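Local coordinates for protein HpcH/HpaI aldolase (Desulfitobacterium hafniense, PDB 3QZ6) that belongs to the HpcH/HpaI aldolase/citrate lyase family and folds as a closed barrel of eight parallel strands surrounded by helices, at residues A[180-185]-A[190-195]; A[123-128]-A[134-139]. One frame throughout, in Å; residues are numbered along the deposited sequence.

Overall arrangement
Both contacts are short-range, each joining a loop to the helix that follows it within a few residues, on the outside of a TIM barrel. Contact 2 (123-128 with 134-139) comes first along the chain, on the way into strand 145-150. Contact 1 (180-185 with 190-195) follows strand 170-173 and leads into strand 210-215. The two lie on opposite sides of the chain's centre. Their centres are 43 Å apart and their nearest atoms about 34 Å apart, so they do not touch. Contact 1 is at the surface, contact 2 is buried. Each uses a methyl group over an aromatic face, and neither has a hydrogen bond between its segments.

Contact 1: residues A[180-185]-A[190-195]; sequences NDLGII and HPKVYE
Ile-184 and His-190 make the closest contact, a CH-pi interaction. The CD1 methyl of Ile-184 sits over one face of the imidazole, 3.8 Å from the ring centroid and 25° off the normal. It is displaced toward the CG corner, where Ile-184 CD1 to His-190 CG is 3.5 Å. The two side chains meet at about a right angle. Pro-191 CD, of the next residue, lies over the rim of the opposite face. A chi1 of -167° swings the His-190 ring round to meet the isoleucine.

Further apolar contacts involve Val-193. Leu-182 CD1 reaches Val-193 CG2 at 3.9 Å. The same valine methyl also approaches Ile-184 CD1, at 4.3 Å, and so touches both Leu-182 and Ile-184, the two apolar side chains of 180-185 that face the helix.

The polar part is slight. Lys-192 bends at chi3 (107°) and brings NZ to 3.8 Å from Leu-182 O, which is too long for a hydrogen bond. No hydrogen bond joins the segments.

Each backbone changes course here. Gly-183, with positive phi, ends helix 175-181 in a Schellman motif. His-190 is the N-cap residue of helix 191-207. The contact therefore packs against each other the two ends of the loop that joins these helices, at the surface of the barrel, after strand 170-173 and before strand 210-215.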
loop_
_atom_site.group_PDB
_atom_site.type_symbol
_atom_site.label_atom_id
_atom_site.label_comp_id
_atom_site.label_asym_id
_atom_site.label_seq_id
_atom_site.Cartn_x
_atom_site.Cartn_y
_atom_site.Cartn_z
ATOM N N ASN A 180 -4.385 27.724 0.193
ATOM C CA ASN A 180 -5.566 28.147 -0.544
ATOM C C ASN A 180 -6.185 29.377 0.094
ATOM O O ASN A 180 -6.573 30.315 -0.604
ATOM C CB ASN A 180 -6.612 27.031 -0.652
ATOM C CG ASN A 180 -7.698 27.350 -1.684
ATOM O OD1 ASN A 180 -7.477 28.124 -2.623
ATOM N ND2 ASN A 180 -8.865 26.746 -1.519
ATOM N N ASP A 181 -6.270 29.375 1.421
ATOM C CA ASP A 181 -6.872 30.499 2.127
ATOM C C ASP A 181 -6.022 31.761 1.979
ATOM O O ASP A 181 -6.537 32.871 2.084
ATOM C CB ASP A 181 -7.090 30.182 3.609
ATOM C CG ASP A 181 -8.225 30.999 4.219
ATOM O OD1 ASP A 181 -9.280 31.139 3.564
ATOM O OD2 ASP A 181 -8.072 31.505 5.349
ATOM N N LEU A 182 -4.724 31.590 1.741
ATOM C CA LEU A 182 -3.827 32.726 1.517
ATOM C C LEU A 182 -3.861 33.195 0.065
ATOM O O LEU A 182 -3.143 34.118 -0.315
ATOM C CB LEU A 182 -2.393 32.358 1.906
ATOM C CG LEU A 182 -2.135 32.273 3.410
ATOM C CD1 LEU A 182 -0.933 31.389 3.695
ATOM C CD2 LEU A 182 -1.961 33.684 4.018
ATOM N N GLY A 183 -4.688 32.543 -0.748
ATOM C CA GLY A 183 -4.805 32.893 -2.151
ATOM C C GLY A 183 -3.675 32.351 -3.009
ATOM O O GLY A 183 -3.551 32.724 -4.169
ATOM N N ILE A 184 -2.856 31.465 -2.446
ATOM C CA ILE A 184 -1.748 30.863 -3.184
ATOM C C ILE A 184 -1.810 29.330 -3.107
ATOM O O ILE A 184 -0.843 28.671 -2.732
ATOM C CB ILE A 184 -0.399 31.345 -2.637
ATOM C CG1 ILE A 184 -0.393 31.260 -1.109
ATOM C CG2 ILE A 184 -0.139 32.793 -3.056
ATOM C CD1 ILE A 184 0.959 31.526 -0.478
ATOM N N ILE A 185 -2.957 28.768 -3.464
ATOM C CA ILE A 185 -3.178 27.341 -3.296
ATOM C C ILE A 185 -2.051 26.519 -3.913
ATOM O O ILE A 185 -1.659 26.740 -5.059
ATOM C CB ILE A 185 -4.546 26.907 -3.872
ATOM C CG1 ILE A 185 -4.749 25.402 -3.690
ATOM C CG2 ILE A 185 -4.659 27.285 -5.344
ATOM C CD1 ILE A 185 -6.147 24.926 -4.075
ATOM N N HIS A 190 5.737 28.619 0.372
ATOM C CA HIS A 190 5.745 30.082 0.325
ATOM C C HIS A 190 6.049 30.701 1.693
ATOM O O HIS A 190 5.603 30.203 2.725
ATOM C CB HIS A 190 4.390 30.579 -0.174
ATOM C CG HIS A 190 4.373 32.027 -0.546
ATOM N ND1 HIS A 190 4.379 32.457 -1.857
ATOM C CD2 HIS A 190 4.338 33.144 0.215
ATOM C CE1 HIS A 190 4.356 33.777 -1.885
ATOM N NE2 HIS A 190 4.330 34.219 -0.641
ATOM N N PRO A 191 6.815 31.799 1.706
ATOM C CA PRO A 191 7.120 32.484 2.965
ATOM C C PRO A 191 5.872 32.838 3.776
ATOM O O PRO A 191 5.922 32.752 5.001
ATOM C CB PRO A 191 7.832 33.753 2.498
ATOM C CG PRO A 191 8.510 33.333 1.239
ATOM C CD PRO A 191 7.558 32.372 0.571
ATOM N N LYS A 192 4.781 33.225 3.118
ATOM C CA LYS A 192 3.546 33.564 3.835
ATOM C C LYS A 192 3.010 32.376 4.637
ATOM O O LYS A 192 2.441 32.541 5.715
ATOM C CB LYS A 192 2.467 34.076 2.876
ATOM C CG LYS A 192 2.691 35.495 2.361
ATOM C CD LYS A 192 1.662 35.851 1.287
ATOM C CE LYS A 192 0.618 36.840 1.792
ATOM N NZ LYS A 192 -0.669 36.713 1.042
ATOM N N VAL A 193 3.188 31.174 4.103
ATOM C CA VAL A 193 2.754 29.975 4.799
ATOM C C VAL A 193 3.586 29.780 6.067
ATOM O O VAL A 193 3.044 29.553 7.145
ATOM C CB VAL A 193 2.841 28.733 3.884
ATOM C CG1 VAL A 193 2.597 27.464 4.671
ATOM C CG2 VAL A 193 1.844 28.852 2.739
ATOM N N TYR A 194 4.903 29.890 5.940
ATOM C CA TYR A 194 5.784 29.775 7.098
ATOM C C TYR A 194 5.553 30.862 8.164
ATOM O O TYR A 194 5.689 30.601 9.357
ATOM C CB TYR A 194 7.255 29.704 6.657
ATOM C CG TYR A 194 7.629 28.314 6.206
ATOM C CD1 TYR A 194 7.489 27.934 4.880
ATOM C CD2 TYR A 194 8.072 27.365 7.114
ATOM C CE1 TYR A 194 7.805 26.657 4.468
ATOM C CE2 TYR A 194 8.388 26.084 6.711
ATOM C CZ TYR A 194 8.255 25.737 5.386
ATOM O OH TYR A 194 8.567 24.463 4.973
ATOM N N GLU A 195 5.179 32.064 7.739
ATOM C CA GLU A 195 4.800 33.113 8.690
ATOM C C GLU A 195 3.644 32.645 9.563
ATOM O O GLU A 195 3.662 32.831 10.779
ATOM C CB GLU A 195 4.379 34.388 7.962
ATOM C CG GLU A 195 5.513 35.174 7.334
ATOM C CD GLU A 195 5.014 36.405 6.591
ATOM O OE1 GLU A 195 3.993 36.990 7.024
ATOM O OE2 GLU A 195 5.636 36.778 5.571
#

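Contact 2: residues A[123-128]-A[134-139]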
loop_
_atom_site.group_PDB
_atom_site.type_symbol
_atom_site.label_atom_id
_atom_site.label_comp_id
_atom_site.label_asym_id
_atom_site.label_seq_id
_atom_site.Cartn_x
_atom_site.Cartn_y
_atom_site.Cartn_z
ATOM N N SER A 123 -16.840 -3.670 27.316
ATOM C CA SER A 123 -16.330 -4.559 26.282
ATOM C C SER A 123 -15.106 -3.956 25.577
ATOM O O SER A 123 -14.069 -3.773 26.214
ATOM C CB SER A 123 -17.455 -4.911 25.316
ATOM O OG SER A 123 -18.535 -5.500 26.050
ATOM N N ILE A 124 -15.210 -3.636 24.290
ATOM C CA ILE A 124 -14.035 -3.132 23.568
ATOM C C ILE A 124 -13.491 -1.836 24.186
ATOM O O ILE A 124 -12.308 -1.521 24.054
ATOM C CB ILE A 124 -14.311 -2.924 22.050
ATOM C CG1 ILE A 124 -13.005 -2.614 21.303
ATOM C CG2 ILE A 124 -15.332 -1.809 21.823
ATOM C CD1 ILE A 124 -13.148 -2.729 19.776
ATOM N N VAL A 125 -14.355 -1.103 24.880
ATOM C CA VAL A 125 -13.971 0.173 25.478
ATOM C C VAL A 125 -12.744 0.013 26.371
ATOM O O VAL A 125 -11.829 0.841 26.356
ATOM C CB VAL A 125 -15.148 0.785 26.283
ATOM C CG1 VAL A 125 -14.678 1.984 27.101
ATOM C CG2 VAL A 125 -16.284 1.184 25.330
ATOM N N THR A 126 -12.712 -1.075 27.129
ATOM C CA THR A 126 -11.598 -1.323 28.033
ATOM C C THR A 126 -10.713 -2.419 27.460
ATOM O O THR A 126 -10.001 -3.104 28.195
ATOM C CB THR A 126 -12.100 -1.774 29.409
ATOM O OG1 THR A 126 -12.771 -3.027 29.270
ATOM C CG2 THR A 126 -13.079 -0.742 29.986
ATOM N N ASP A 127 -10.773 -2.598 26.142
ATOM C CA ASP A 127 -10.009 -3.664 25.484
ATOM C C ASP A 127 -10.340 -5.036 26.055
ATOM O O ASP A 127 -9.480 -5.911 26.118
ATOM C CB ASP A 127 -8.508 -3.393 25.575
ATOM C CG ASP A 127 -8.092 -2.189 24.749
ATOM O OD1 ASP A 127 -8.551 -2.072 23.588
ATOM O OD2 ASP A 127 -7.322 -1.350 25.259
ATOM N N PHE A 128 -11.599 -5.203 26.460
ATOM C CA PHE A 128 -12.126 -6.478 26.927
ATOM C C PHE A 128 -11.511 -6.923 28.245
ATOM O O PHE A 128 -11.590 -8.097 28.595
ATOM C CB PHE A 128 -11.944 -7.571 25.857
ATOM C CG PHE A 128 -12.524 -7.201 24.506
ATOM C CD1 PHE A 128 -13.897 -7.229 24.292
ATOM C CD2 PHE A 128 -11.691 -6.824 23.464
ATOM C CE1 PHE A 128 -14.436 -6.885 23.053
ATOM C CE2 PHE A 128 -12.217 -6.484 22.216
ATOM C CZ PHE A 128 -13.594 -6.515 22.016
ATOM N N ALA A 134 -13.731 3.777 38.730
ATOM C CA ALA A 134 -13.511 5.104 39.281
ATOM C C ALA A 134 -12.124 5.625 38.908
ATOM O O ALA A 134 -11.969 6.791 38.552
ATOM C CB ALA A 134 -13.710 5.101 40.817
ATOM N N GLU A 135 -11.123 4.755 38.982
ATOM C CA GLU A 135 -9.755 5.125 38.633
ATOM C C GLU A 135 -9.579 5.165 37.122
ATOM O O GLU A 135 -8.920 6.051 36.576
ATOM C CB GLU A 135 -8.771 4.105 39.208
ATOM C CG GLU A 135 -7.940 4.604 40.367
ATOM C CD GLU A 135 -8.757 4.810 41.622
ATOM O OE1 GLU A 135 -8.538 5.826 42.318
ATOM O OE2 GLU A 135 -9.615 3.950 41.914
ATOM N N TRP A 136 -10.170 4.190 36.445
ATOM C CA TRP A 136 -9.926 4.012 35.018
ATOM C C TRP A 136 -10.391 5.200 34.179
ATOM O O TRP A 136 -9.677 5.635 33.289
ATOM C CB TRP A 136 -10.570 2.717 34.529
ATOM C CG TRP A 136 -10.209 2.354 33.116
ATOM C CD1 TRP A 136 -9.142 1.598 32.703
ATOM C CD2 TRP A 136 -10.917 2.733 31.930
ATOM N NE1 TRP A 136 -9.155 1.477 31.330
ATOM C CE2 TRP A 136 -10.231 2.164 30.833
ATOM C CE3 TRP A 136 -12.070 3.487 31.690
ATOM C CZ2 TRP A 136 -10.654 2.338 29.520
ATOM C CZ3 TRP A 136 -12.490 3.658 30.381
ATOM C CH2 TRP A 136 -11.781 3.084 29.313
ATOM N N VAL A 137 -11.570 5.745 34.461
ATOM C CA VAL A 137 -12.038 6.891 33.677
ATOM C C VAL A 137 -11.120 8.107 33.847
ATOM O O VAL A 137 -10.910 8.863 32.902
ATOM C CB VAL A 137 -13.508 7.274 33.975
ATOM C CG1 VAL A 137 -14.455 6.186 33.465
ATOM C CG2 VAL A 137 -13.715 7.542 35.473
ATOM N N GLN A 138 -10.561 8.281 35.042
ATOM C CA GLN A 138 -9.662 9.406 35.293
ATOM C C GLN A 138 -8.370 9.237 34.531
ATOM O O GLN A 138 -7.875 10.183 33.915
ATOM C CB GLN A 138 -9.324 9.537 36.781
ATOM C CG GLN A 138 -10.417 10.113 37.632
ATOM C CD GLN A 138 -9.935 10.392 39.051
ATOM O OE1 GLN A 138 -10.134 9.583 39.960
ATOM N NE2 GLN A 138 -9.282 11.539 39.241
ATOM N N GLU A 139 -7.807 8.035 34.595
ATOM C CA GLU A 139 -6.577 7.751 33.866
ATOM C C GLU A 139 -6.775 7.842 32.354
ATOM O O GLU A 139 -5.931 8.380 31.649
ATOM C CB GLU A 139 -6.018 6.383 34.244
ATOM C CG GLU A 139 -5.655 6.275 35.715
ATOM C CD GLU A 139 -4.907 4.998 36.037
ATOM O OE1 GLU A 139 -4.377 4.370 35.093
ATOM O OE2 GLU A 139 -4.847 4.626 37.230
#
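Trp-136 is the residue of 134-139 that meets Val-125 and Thr-126, and it does so with the benzene part of its indole. The tight part is small and mostly apolar. The CG2 methyl of Thr-126 lies over one face of the six-membered ring in a CH-pi contact. It is 4.1 Å from the ring centroid and 16° off the normal. The nearest ring atom is CZ2, at 3.9 Å from Thr-126 CG2. Val-125 adds a second methyl, with its CG1 at 3.8 Å from Trp-136 CH2. Val-125 O also comes to 3.7 Å from Trp-136 CZ2, a plain van der Waals approach.

Torsions set up both partners. With chi1 at -172°, the indole of Trp-136 points out from its helix toward the loop. Thr-126 has chi1 64°, which gives its methyl to the ring while OG1 hydrogen-bonds Lys-129 O. The hydroxyl is thus satisfied within the loop.

The looser side is polar or exposed. Trp-136 itself is partly exposed, and other residues of 134-139 turn acidic and amide side chains to solvent. Asp-127 also stays off the indole and forms a salt bridge with Lys-63 of helix 52-65.

The loop is shaped by its own backbone bonds. Ser-123 O accepts from Thr-126 N and Phe-128 N. Val-131 also touches Trp-136, and Tyr-112 touches Val-125. The contact joins the long loop after helix 100-110 to helix 133-141, which precedes barrel strand 145-150.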